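Local coordinates for protein ornithine carbamoyltransferase, mitochondrial (Coccidioides immitis, PDB 3SDS) that catalyses transfer of the carbamoyl group from carbamoyl phosphate to L-ornithine, giving L-citrulline and phosphate in arginine biosynthesis, at residues 23-28 / 137-142; 58-63 / 341-346; 235-238 / 242-245. All coordinates share one frame; numbering follows the deposited sequence.

Contact 1 of 3, residues 23-28 / 137-142; sequences PRHLLS and NLAKHS
A139 carries most of this contact: its methyl group sits over the centre of the H25 imidazole, in a CH-pi contact with CB 4.0 Å from the ring centroid and only 11° off the normal. The ring gets there because its CG lies beside the backbone N and anti to the carbonyl carbon (chi1 -47°), which swings the imidazole from the extended 23-28 segment onto the helix. Of the ring atoms, H25 CD2 is nearest to A139 CB, at 3.9 Å, while H25 NE2 lies 3.3 Å from A139 O. The opposite face is approached near its rim by P23 O from within the same segment, so the ring lies between a carbonyl oxygen and a methyl. H25 ND1 is hydrogen-bonded to V146 N, at the start of strand 146-148, which, with the methyl over its face, helps to fix the rotation of the ring. Two residues on from A139, H141 turns away from H25 and folds back on its own helix, where its ND1 donates to N137 O at 2.9 Å. At S142 the chain has left the helix, and S142 O meets the ring of P23 at CG, 4.0 Å away; the serine hydroxyl bonds instead to V144 O. Helix 132-141 is the connection of a beta-alpha-beta crossover between parallel strands 124-128 and 146-148, and the 23-28 segment runs beside the latter, an outermost strand of its sheet, with L26 bonded through its backbone to V146 and N148.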
ATOM      1  N   PRO A  23     -19.506 -11.429 -16.180  1.00 52.64           N
ATOM      2  CA  PRO A  23     -19.565 -11.149 -14.721  1.00 50.30           C
ATOM      3  C   PRO A  23     -20.729 -10.237 -14.332  1.00 49.02           C
ATOM      4  O   PRO A  23     -21.155  -9.410 -15.133  1.00 49.70           O
ATOM      5  CB  PRO A  23     -18.235 -10.443 -14.428  1.00 49.60           C
ATOM      6  CG  PRO A  23     -17.381 -10.638 -15.650  1.00 51.24           C
ATOM      7  CD  PRO A  23     -18.286 -10.879 -16.809  1.00 52.78           C
ATOM      8  N   ARG A  24     -21.223 -10.386 -13.103  1.00 47.13           N
ATOM      9  CA  ARG A  24     -22.310  -9.559 -12.577  1.00 45.30           C
ATOM     10  C   ARG A  24     -21.708  -8.437 -11.740  1.00 44.32           C
ATOM     11  O   ARG A  24     -20.855  -8.688 -10.883  1.00 43.82           O
ATOM     12  CB  ARG A  24     -23.245 -10.415 -11.717  1.00 44.96           C
ATOM     13  CG  ARG A  24     -24.589  -9.796 -11.415  1.00 43.59           C
ATOM     14  CD  ARG A  24     -25.192 -10.271 -10.079  1.00 41.38           C
ATOM     15  NE  ARG A  24     -26.358  -9.448  -9.756  1.00 41.68           N
ATOM     16  CZ  ARG A  24     -27.394  -9.823  -9.007  1.00 41.50           C
ATOM     17  NH1 ARG A  24     -27.431 -11.025  -8.444  1.00 41.18           N
ATOM     18  NH2 ARG A  24     -28.403  -8.978  -8.809  1.00 40.09           N
ATOM     19  N   HIS A  25     -22.144  -7.204 -11.978  1.00 43.93           N
ATOM     20  CA  HIS A  25     -21.595  -6.058 -11.257  1.00 42.97           C
ATOM     21  C   HIS A  25     -22.578  -5.490 -10.187  1.00 42.31           C
ATOM     22  O   HIS A  25     -23.785  -5.766 -10.226  1.00 42.56           O
ATOM     23  CB  HIS A  25     -21.131  -4.983 -12.253  1.00 43.30           C
ATOM     24  CG  HIS A  25     -20.301  -5.519 -13.385  1.00 45.03           C
ATOM     25  ND1 HIS A  25     -19.003  -5.958 -13.220  1.00 45.66           N
ATOM     26  CD2 HIS A  25     -20.580  -5.674 -14.703  1.00 46.38           C
ATOM     27  CE1 HIS A  25     -18.528  -6.377 -14.384  1.00 46.21           C
ATOM     28  NE2 HIS A  25     -19.463  -6.213 -15.300  1.00 45.64           N
ATOM     29  N   LEU A  26     -22.057  -4.735  -9.218  1.00 41.00           N
ATOM     30  CA  LEU A  26     -22.902  -3.960  -8.325  1.00 40.29           C
ATOM     31  C   LEU A  26     -22.680  -2.460  -8.591  1.00 41.02           C
ATOM     32  O   LEU A  26     -21.701  -1.881  -8.094  1.00 41.26           O
ATOM     33  CB  LEU A  26     -22.629  -4.309  -6.862  1.00 38.97           C
ATOM     34  CG  LEU A  26     -23.476  -3.582  -5.798  1.00 38.91           C
ATOM     35  CD1 LEU A  26     -24.976  -3.876  -5.940  1.00 39.16           C
ATOM     36  CD2 LEU A  26     -23.039  -3.891  -4.378  1.00 36.09           C
ATOM     37  N   LEU A  27     -23.565  -1.836  -9.383  1.00 41.45           N
ATOM     38  CA  LEU A  27     -23.448  -0.388  -9.699  1.00 41.76           C
ATOM     39  C   LEU A  27     -24.407   0.521  -8.900  1.00 41.47           C
ATOM     40  O   LEU A  27     -24.122   1.721  -8.710  1.00 41.22           O
ATOM     41  CB  LEU A  27     -23.610  -0.126 -11.210  1.00 42.81           C
ATOM     42  CG  LEU A  27     -22.756  -0.927 -12.219  1.00 43.51           C
ATOM     43  CD1 LEU A  27     -22.912  -0.354 -13.610  1.00 42.24           C
ATOM     44  CD2 LEU A  27     -21.263  -0.968 -11.838  1.00 43.00           C
ATOM     45  N   SER A  28     -25.518  -0.073  -8.434  1.00 41.01           N
ATOM     46  CA  SER A  28     -26.637   0.629  -7.785  1.00 40.78           C
ATOM     47  C   SER A  28     -27.571  -0.380  -7.123  1.00 40.36           C
ATOM     48  O   SER A  28     -27.682  -1.514  -7.588  1.00 40.71           O
ATOM     49  CB  SER A  28     -27.445   1.421  -8.833  1.00 41.85           C
ATOM     50  OG  SER A  28     -28.672   1.906  -8.296  1.00 42.13           O
ATOM     51  N   ASN A 137     -18.677   2.058 -18.695  1.00 59.95           N
ATOM     52  CA  ASN A 137     -17.735   1.691 -19.756  1.00 60.20           C
ATOM     53  C   ASN A 137     -16.592   0.774 -19.268  1.00 58.58           C
ATOM     54  O   ASN A 137     -16.166  -0.148 -19.968  1.00 58.89           O
ATOM     55  CB  ASN A 137     -17.200   2.956 -20.457  1.00 61.96           C
ATOM     56  CG  ASN A 137     -18.302   3.732 -21.221  1.00 62.84           C
ATOM     57  OD1 ASN A 137     -19.253   3.140 -21.739  1.00 62.25           O
ATOM     58  ND2 ASN A 137     -18.164   5.058 -21.283  1.00 62.33           N
ATOM     59  N   LEU A 138     -16.118   1.038 -18.057  1.00 56.38           N
ATOM     60  CA  LEU A 138     -15.122   0.216 -17.413  1.00 54.55           C
ATOM     61  C   LEU A 138     -15.674  -1.184 -17.169  1.00 53.26           C
ATOM     62  O   LEU A 138     -15.083  -2.177 -17.594  1.00 53.73           O
ATOM     63  CB  LEU A 138     -14.712   0.861 -16.094  1.00 53.58           C
ATOM     64  CG  LEU A 138     -13.915   0.048 -15.078  1.00 52.07           C
ATOM     65  CD1 LEU A 138     -12.552  -0.397 -15.610  1.00 53.13           C
ATOM     66  CD2 LEU A 138     -13.738   0.894 -13.858  1.00 51.26           C
ATOM     67  N   ALA A 139     -16.810  -1.258 -16.485  1.00 51.45           N
ATOM     68  CA  ALA A 139     -17.489  -2.523 -16.240  1.00 49.91           C
ATOM     69  C   ALA A 139     -17.801  -3.280 -17.530  1.00 50.35           C
ATOM     70  O   ALA A 139     -17.708  -4.514 -17.568  1.00 50.25           O
ATOM     71  CB  ALA A 139     -18.769  -2.286 -15.461  1.00 49.21           C
ATOM     72  N   LYS A 140     -18.179  -2.548 -18.576  1.00 50.64           N
ATOM     73  CA  LYS A 140     -18.569  -3.166 -19.839  1.00 51.16           C
ATOM     74  C   LYS A 140     -17.460  -4.074 -20.353  1.00 50.77           C
ATOM     75  O   LYS A 140     -17.728  -5.130 -20.901  1.00 50.96           O
ATOM     76  CB  LYS A 140     -18.933  -2.106 -20.887  1.00 52.87           C
ATOM     77  CG  LYS A 140     -19.744  -2.633 -22.081  1.00 55.18           C
ATOM     78  CD  LYS A 140     -19.562  -1.741 -23.330  1.00 60.12           C
ATOM     79  CE  LYS A 140     -20.298  -2.280 -24.588  1.00 62.49           C
ATOM     80  NZ  LYS A 140     -21.735  -1.807 -24.662  1.00 62.87           N
ATOM     81  N   HIS A 141     -16.215  -3.677 -20.138  1.00 50.13           N
ATOM     82  CA  HIS A 141     -15.082  -4.447 -20.648  1.00 50.31           C
ATOM     83  C   HIS A 141     -14.231  -5.184 -19.595  1.00 48.33           C
ATOM     84  O   HIS A 141     -13.227  -5.798 -19.933  1.00 49.01           O
ATOM     85  CB  HIS A 141     -14.216  -3.550 -21.536  1.00 52.01           C
ATOM     86  CG  HIS A 141     -14.997  -2.805 -22.579  1.00 54.53           C
ATOM     87  ND1 HIS A 141     -15.325  -1.470 -22.451  1.00 55.72           N
ATOM     88  CD2 HIS A 141     -15.531  -3.214 -23.756  1.00 55.47           C
ATOM     89  CE1 HIS A 141     -16.016  -1.083 -23.512  1.00 56.18           C
ATOM     90  NE2 HIS A 141     -16.151  -2.122 -24.318  1.00 56.97           N
ATOM     91  N   SER A 142     -14.623  -5.117 -18.331  1.00 45.91           N
ATOM     92  CA  SER A 142     -13.948  -5.873 -17.285  1.00 44.38           C
ATOM     93  C   SER A 142     -14.340  -7.353 -17.351  1.00 44.00           C
ATOM     94  O   SER A 142     -15.517  -7.675 -17.531  1.00 44.48           O
ATOM     95  CB  SER A 142     -14.316  -5.315 -15.901  1.00 42.95           C
ATOM     96  OG  SER A 142     -13.941  -6.204 -14.865  1.00 40.39           O
TER

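Contact 2 of 3, residues 58-63 / 341-346; sequences ERLTGA and ALEAFV
R59 and E343 reach each other by a bend in each chain. The arginine kinks at chi3 (65°), presenting the side of its guanidinium rather than its end. In E343, CG stands anti to the backbone N (chi1 -166°), which carries the chain off the helix toward the 58-63 loop, and a bend at chi2 turns the carboxylate to the arginine. The result is a side-on salt bridge that converges on one oxygen: R59 NE and R59 NH2 each donate to E343 OE2 at 2.8 Å. Both bonds are well bent, as expected when two nitrogens share an acceptor. NE uses the syn lone pair of OE2, whereas NH2 comes on the syn side but 30° out of the carboxylate plane. The two side chains cross at about a right angle, with OE2 at the guanidinium edge, tilted 20° from its plane. Helix 327-347 is the last helix of the chain, and in transcarbamylases it returns from the ornithine-binding domain to pack on the carbamoyl phosphate domain; this contact is made where that return meets the loop between helix 34-51 and strand 68-73. L60 supplies the apolar part, laying its CD2 4.0 Å from E343 CG, across the aliphatic stem of the glutamate. The same leucine starts a type II turn, closed by A63 N bonding to L60 O at 3.2 Å, in which G62 takes the left-handed conformation. E343 is buried, yet both of its oxygens have partners: OE1 hydrogen-bonds with Y47 OH of helix 34-51. R59 NH2 also hydrogen-bonds A353 O, the last residue of the chain.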
ATOM      1  N   GLU A  58     -17.113 -19.781   9.125  1.00 44.25           N
ATOM      2  CA  GLU A  58     -16.542 -20.743   8.146  1.00 45.68           C
ATOM      3  C   GLU A  58     -16.548 -20.263   6.664  1.00 44.68           C
ATOM      4  O   GLU A  58     -15.543 -20.380   5.959  1.00 44.29           O
ATOM      5  CB  GLU A  58     -17.235 -22.110   8.248  1.00 47.43           C
ATOM      6  CG  GLU A  58     -17.062 -22.851   9.573  1.00 51.04           C
ATOM      7  CD  GLU A  58     -15.686 -23.468   9.748  1.00 55.91           C
ATOM      8  OE1 GLU A  58     -14.931 -23.617   8.756  1.00 57.88           O
ATOM      9  OE2 GLU A  58     -15.350 -23.820  10.897  1.00 58.91           O
ATOM     10  N   ARG A  59     -17.680 -19.731   6.205  1.00 44.58           N
ATOM     11  CA  ARG A  59     -17.815 -19.198   4.846  1.00 44.14           C
ATOM     12  C   ARG A  59     -16.705 -18.193   4.463  1.00 43.18           C
ATOM     13  O   ARG A  59     -16.347 -18.091   3.289  1.00 43.16           O
ATOM     14  CB  ARG A  59     -19.190 -18.520   4.661  1.00 44.32           C
ATOM     15  CG  ARG A  59     -20.381 -19.469   4.682  1.00 46.99           C
ATOM     16  CD  ARG A  59     -21.725 -18.760   4.772  1.00 48.57           C
ATOM     17  NE  ARG A  59     -21.978 -17.953   3.582  1.00 52.08           N
ATOM     18  CZ  ARG A  59     -23.173 -17.455   3.233  1.00 54.05           C
ATOM     19  NH1 ARG A  59     -24.255 -17.694   3.982  1.00 53.98           N
ATOM     20  NH2 ARG A  59     -23.288 -16.709   2.126  1.00 51.78           N
ATOM     21  N   LEU A  60     -16.174 -17.451   5.436  1.00 42.35           N
ATOM     22  CA  LEU A  60     -15.234 -16.370   5.147  1.00 40.64           C
ATOM     23  C   LEU A  60     -13.726 -16.727   5.245  1.00 41.01           C
ATOM     24  O   LEU A  60     -12.875 -16.000   4.681  1.00 40.93           O
ATOM     25  CB  LEU A  60     -15.565 -15.142   5.999  1.00 39.83           C
ATOM     26  CG  LEU A  60     -17.011 -14.585   6.002  1.00 39.52           C
ATOM     27  CD1 LEU A  60     -17.108 -13.400   6.967  1.00 39.28           C
ATOM     28  CD2 LEU A  60     -17.544 -14.165   4.642  1.00 37.26           C
ATOM     29  N   THR A  61     -13.381 -17.824   5.920  1.00 41.05           N
ATOM     30  CA  THR A  61     -11.971 -18.077   6.265  1.00 41.56           C
ATOM     31  C   THR A  61     -11.102 -18.475   5.056  1.00 41.14           C
ATOM     32  O   THR A  61     -11.333 -19.508   4.447  1.00 41.84           O
ATOM     33  CB  THR A  61     -11.836 -19.134   7.403  1.00 42.82           C
ATOM     34  OG1 THR A  61     -12.791 -18.842   8.416  1.00 43.98           O
ATOM     35  CG2 THR A  61     -10.438 -19.108   8.047  1.00 42.28           C
ATOM     36  N   GLY A  62     -10.101 -17.664   4.722  1.00 39.90           N
ATOM     37  CA  GLY A  62      -9.323 -17.890   3.521  1.00 39.40           C
ATOM     38  C   GLY A  62     -10.135 -17.884   2.225  1.00 39.00           C
ATOM     39  O   GLY A  62      -9.674 -18.372   1.207  1.00 40.13           O
ATOM     40  N   ALA A  63     -11.340 -17.334   2.236  1.00 38.08           N
ATOM     41  CA  ALA A  63     -12.158 -17.298   1.029  1.00 37.68           C
ATOM     42  C   ALA A  63     -11.487 -16.560  -0.143  1.00 37.68           C
ATOM     43  O   ALA A  63     -11.746 -16.880  -1.304  1.00 37.94           O
ATOM     44  CB  ALA A  63     -13.507 -16.686   1.323  1.00 36.84           C
ATOM     45  N   ALA A 341     -20.869  -7.657   0.761  1.00 33.36           N
ATOM     46  CA  ALA A 341     -20.930  -7.394  -0.668  1.00 33.39           C
ATOM     47  C   ALA A 341     -19.849  -8.127  -1.460  1.00 33.95           C
ATOM     48  O   ALA A 341     -20.133  -8.688  -2.536  1.00 34.29           O
ATOM     49  CB  ALA A 341     -20.894  -5.909  -0.949  1.00 32.89           C
ATOM     50  N   LEU A 342     -18.621  -8.118  -0.937  1.00 33.98           N
ATOM     51  CA  LEU A 342     -17.521  -8.826  -1.582  1.00 34.39           C
ATOM     52  C   LEU A 342     -17.740 -10.338  -1.548  1.00 35.23           C
ATOM     53  O   LEU A 342     -17.439 -11.006  -2.542  1.00 36.32           O
ATOM     54  CB  LEU A 342     -16.160  -8.483  -0.953  1.00 34.30           C
ATOM     55  CG  LEU A 342     -15.642  -7.047  -0.951  1.00 33.00           C
ATOM     56  CD1 LEU A 342     -14.703  -6.861   0.222  1.00 32.32           C
ATOM     57  CD2 LEU A 342     -14.935  -6.711  -2.238  1.00 30.74           C
ATOM     58  N   GLU A 343     -18.235 -10.892  -0.436  1.00 35.27           N
ATOM     59  CA  GLU A 343     -18.580 -12.324  -0.435  1.00 36.29           C
ATOM     60  C   GLU A 343     -19.581 -12.661  -1.542  1.00 36.69           C
ATOM     61  O   GLU A 343     -19.425 -13.677  -2.245  1.00 36.97           O
ATOM     62  CB  GLU A 343     -19.155 -12.800   0.905  1.00 36.95           C
ATOM     63  CG  GLU A 343     -19.213 -14.329   1.041  1.00 37.51           C
ATOM     64  CD  GLU A 343     -20.403 -14.812   1.865  1.00 41.79           C
ATOM     65  OE1 GLU A 343     -21.151 -13.948   2.380  1.00 40.96           O
ATOM     66  OE2 GLU A 343     -20.594 -16.061   1.988  1.00 43.96           O
ATOM     67  N   ALA A 344     -20.598 -11.808  -1.685  1.00 36.24           N
ATOM     68  CA  ALA A 344     -21.685 -12.055  -2.621  1.00 36.77           C
ATOM     69  C   ALA A 344     -21.242 -11.987  -4.084  1.00 37.39           C
ATOM     70  O   ALA A 344     -21.603 -12.850  -4.903  1.00 38.12           O
ATOM     71  CB  ALA A 344     -22.793 -11.089  -2.373  1.00 36.19           C
ATOM     72  N   PHE A 345     -20.460 -10.960  -4.411  1.00 37.08           N
ATOM     73  CA  PHE A 345     -20.140 -10.684  -5.805  1.00 37.59           C
ATOM     74  C   PHE A 345     -18.865 -11.368  -6.281  1.00 37.99           C
ATOM     75  O   PHE A 345     -18.796 -11.784  -7.438  1.00 38.57           O
ATOM     76  CB  PHE A 345     -20.170  -9.175  -6.109  1.00 37.10           C
ATOM     77  CG  PHE A 345     -21.578  -8.620  -6.219  1.00 38.31           C
ATOM     78  CD1 PHE A 345     -22.223  -8.546  -7.457  1.00 37.77           C
ATOM     79  CD2 PHE A 345     -22.278  -8.220  -5.076  1.00 39.04           C
ATOM     80  CE1 PHE A 345     -23.523  -8.068  -7.557  1.00 38.36           C
ATOM     81  CE2 PHE A 345     -23.594  -7.726  -5.165  1.00 38.26           C
ATOM     82  CZ  PHE A 345     -24.216  -7.659  -6.404  1.00 39.18           C
ATOM     83  N   VAL A 346     -17.885 -11.522  -5.389  1.00 37.67           N
ATOM     84  CA  VAL A 346     -16.610 -12.134  -5.767  1.00 38.10           C
ATOM     85  C   VAL A 346     -16.554 -13.651  -5.461  1.00 39.13           C
ATOM     86  O   VAL A 346     -16.264 -14.456  -6.348  1.00 39.84           O
ATOM     87  CB  VAL A 346     -15.405 -11.405  -5.142  1.00 37.67           C
ATOM     88  CG1 VAL A 346     -14.093 -11.916  -5.772  1.00 37.02           C
ATOM     89  CG2 VAL A 346     -15.552  -9.890  -5.314  1.00 36.20           C
TER

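Contact 3 of 3, residues 235-238 / 242-245; sequences KARE and SPGN
R237 and P243 make the apolar half of this contact, the aliphatic stem of the arginine crossing the proline ring at about a right angle. R237 CG lies 3.8 Å from P243 CB, and the chain then runs extended as far as NE, which brings one face of the guanidinium under P243 CG. The closest approach there is from P243 CG to R237 NH1, 3.9 Å. Polar contact comes next along the arginine. N245 leaves its backbone heading away from the helix, but with CG beside its backbone N (chi1 -63°) the amide curls back until OD1 is 2.7 Å from R237 NH2. It arrives at the guanidinium edge, near the plane, and the amide and guanidinium planes are 30° apart. G244, between P243 and N245 in the chain, turns its O obliquely to the guanidinium, 4.0 Å from R237 NH2. Backbone bonding sets the frame: E238 N bonds to K235 O at 3.3 Å, while G244 pairs with T209, and N245 with V215, through their main chains. N245 N also bonds to N214 OD1. This is the helix-to-strand turn of a beta-alpha-beta crossover in the Rossmann-like ornithine-binding domain, where helix 227-237 links strand 214-218 to the outermost strand 246-249. Chemically, one long side chain does two jobs, its CG packing on a proline and its cationic end turned toward carbonyl oxygens; the partial negative charge on N245 OD1 and G244 O would probably be favourable to the guanidinium.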
ATOM      1  N   LYS A 235     -39.865   2.618 -10.807  1.00 55.28           N
ATOM      2  CA  LYS A 235     -39.670   1.245 -11.345  1.00 56.14           C
ATOM      3  C   LYS A 235     -39.400   0.209 -10.251  1.00 55.71           C
ATOM      4  O   LYS A 235     -39.803  -0.960 -10.371  1.00 56.30           O
ATOM      5  CB  LYS A 235     -38.550   1.186 -12.395  1.00 55.82           C
ATOM      6  N   ALA A 236     -38.720   0.652  -9.191  1.00 54.87           N
ATOM      7  CA  ALA A 236     -38.482  -0.167  -8.007  1.00 54.30           C
ATOM      8  C   ALA A 236     -39.774  -0.558  -7.264  1.00 55.42           C
ATOM      9  O   ALA A 236     -39.784  -1.535  -6.508  1.00 55.21           O
ATOM     10  CB  ALA A 236     -37.500   0.523  -7.073  1.00 52.77           C
ATOM     11  N   ARG A 237     -40.860   0.183  -7.491  1.00 57.05           N
ATOM     12  CA  ARG A 237     -42.160  -0.169  -6.904  1.00 58.89           C
ATOM     13  C   ARG A 237     -42.702  -1.514  -7.370  1.00 60.03           C
ATOM     14  O   ARG A 237     -43.293  -2.243  -6.581  1.00 60.80           O
ATOM     15  CB  ARG A 237     -43.189   0.921  -7.149  1.00 59.89           C
ATOM     16  CG  ARG A 237     -43.123   2.014  -6.112  1.00 61.77           C
ATOM     17  CD  ARG A 237     -43.751   3.308  -6.609  1.00 65.86           C
ATOM     18  NE  ARG A 237     -44.197   4.116  -5.481  1.00 68.47           N
ATOM     19  CZ  ARG A 237     -45.397   3.994  -4.909  1.00 71.93           C
ATOM     20  NH1 ARG A 237     -46.273   3.104  -5.379  1.00 72.80           N
ATOM     21  NH2 ARG A 237     -45.730   4.766  -3.873  1.00 72.63           N
ATOM     22  N   GLU A 238     -42.467  -1.843  -8.638  1.00 60.76           N
ATOM     23  CA  GLU A 238     -42.993  -3.059  -9.289  1.00 62.40           C
ATOM     24  C   GLU A 238     -42.742  -4.392  -8.539  1.00 62.01           C
ATOM     25  O   GLU A 238     -41.598  -4.729  -8.180  1.00 60.72           O
ATOM     26  CB  GLU A 238     -42.444  -3.120 -10.719  1.00 62.83           C
ATOM     27  CG  GLU A 238     -43.038  -4.176 -11.630  1.00 66.45           C
ATOM     28  CD  GLU A 238     -43.275  -3.644 -13.045  1.00 70.49           C
ATOM     29  OE1 GLU A 238     -42.876  -2.485 -13.315  1.00 70.27           O
ATOM     30  OE2 GLU A 238     -43.880  -4.375 -13.876  1.00 72.50           O
ATOM     31  N   SER A 242     -46.288  -3.867  -0.480  1.00 61.55           N
ATOM     32  CA  SER A 242     -46.450  -2.567   0.212  1.00 60.97           C
ATOM     33  C   SER A 242     -45.271  -1.576   0.053  1.00 59.09           C
ATOM     34  O   SER A 242     -44.593  -1.266   1.033  1.00 58.54           O
ATOM     35  CB  SER A 242     -46.792  -2.773   1.698  1.00 61.38           C
ATOM     36  OG  SER A 242     -48.093  -3.300   1.854  1.00 62.28           O
ATOM     37  N   PRO A 243     -45.043  -1.047  -1.170  1.00 58.59           N
ATOM     38  CA  PRO A 243     -43.820  -0.243  -1.406  1.00 56.78           C
ATOM     39  C   PRO A 243     -43.733   1.062  -0.602  1.00 56.13           C
ATOM     40  O   PRO A 243     -44.747   1.620  -0.212  1.00 56.96           O
ATOM     41  CB  PRO A 243     -43.891   0.066  -2.911  1.00 57.23           C
ATOM     42  CG  PRO A 243     -45.351  -0.032  -3.265  1.00 58.43           C
ATOM     43  CD  PRO A 243     -45.921  -1.090  -2.360  1.00 59.52           C
ATOM     44  N   GLY A 244     -42.524   1.548  -0.372  1.00 54.98           N
ATOM     45  CA  GLY A 244     -42.335   2.845   0.284  1.00 55.45           C
ATOM     46  C   GLY A 244     -42.703   4.058  -0.573  1.00 56.36           C
ATOM     47  O   GLY A 244     -42.350   4.128  -1.764  1.00 56.37           O
ATOM     48  N   ASN A 245     -43.383   5.030   0.036  1.00 57.06           N
ATOM     49  CA  ASN A 245     -43.892   6.195  -0.697  1.00 58.07           C
ATOM     50  C   ASN A 245     -42.940   7.387  -0.735  1.00 57.32           C
ATOM     51  O   ASN A 245     -42.226   7.627   0.235  1.00 57.24           O
ATOM     52  CB  ASN A 245     -45.222   6.617  -0.095  1.00 59.59           C
ATOM     53  CG  ASN A 245     -46.279   5.537  -0.225  1.00 61.26           C
ATOM     54  OD1 ASN A 245     -46.490   4.996  -1.316  1.00 62.41           O
ATOM     55  ND2 ASN A 245     -46.949   5.215   0.885  1.00 61.46           N
TER

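In the fold
From the N terminus the chain passes 23-28, then helix 34-51, then 58-63, so contacts 1 and 2 both open early. Contact 1 closes first, at 137-142, on the last part of helix 132-141 and just past it, tying the N-terminal segment to that helix within the carbamoyl phosphate domain. Contact 2 closes last, at 341-346, and the two cross along the chain. They also touch in space, F345 packing against R24, H25 and L26. Contact 3, nested in the long loop of contact 2, closes a short turn within the ornithine-binding domain, its centre about 30 Å from that of contact 2, which ties the last helix, following the ornithine-binding domain in sequence, to a loop of the carbamoyl phosphate domain.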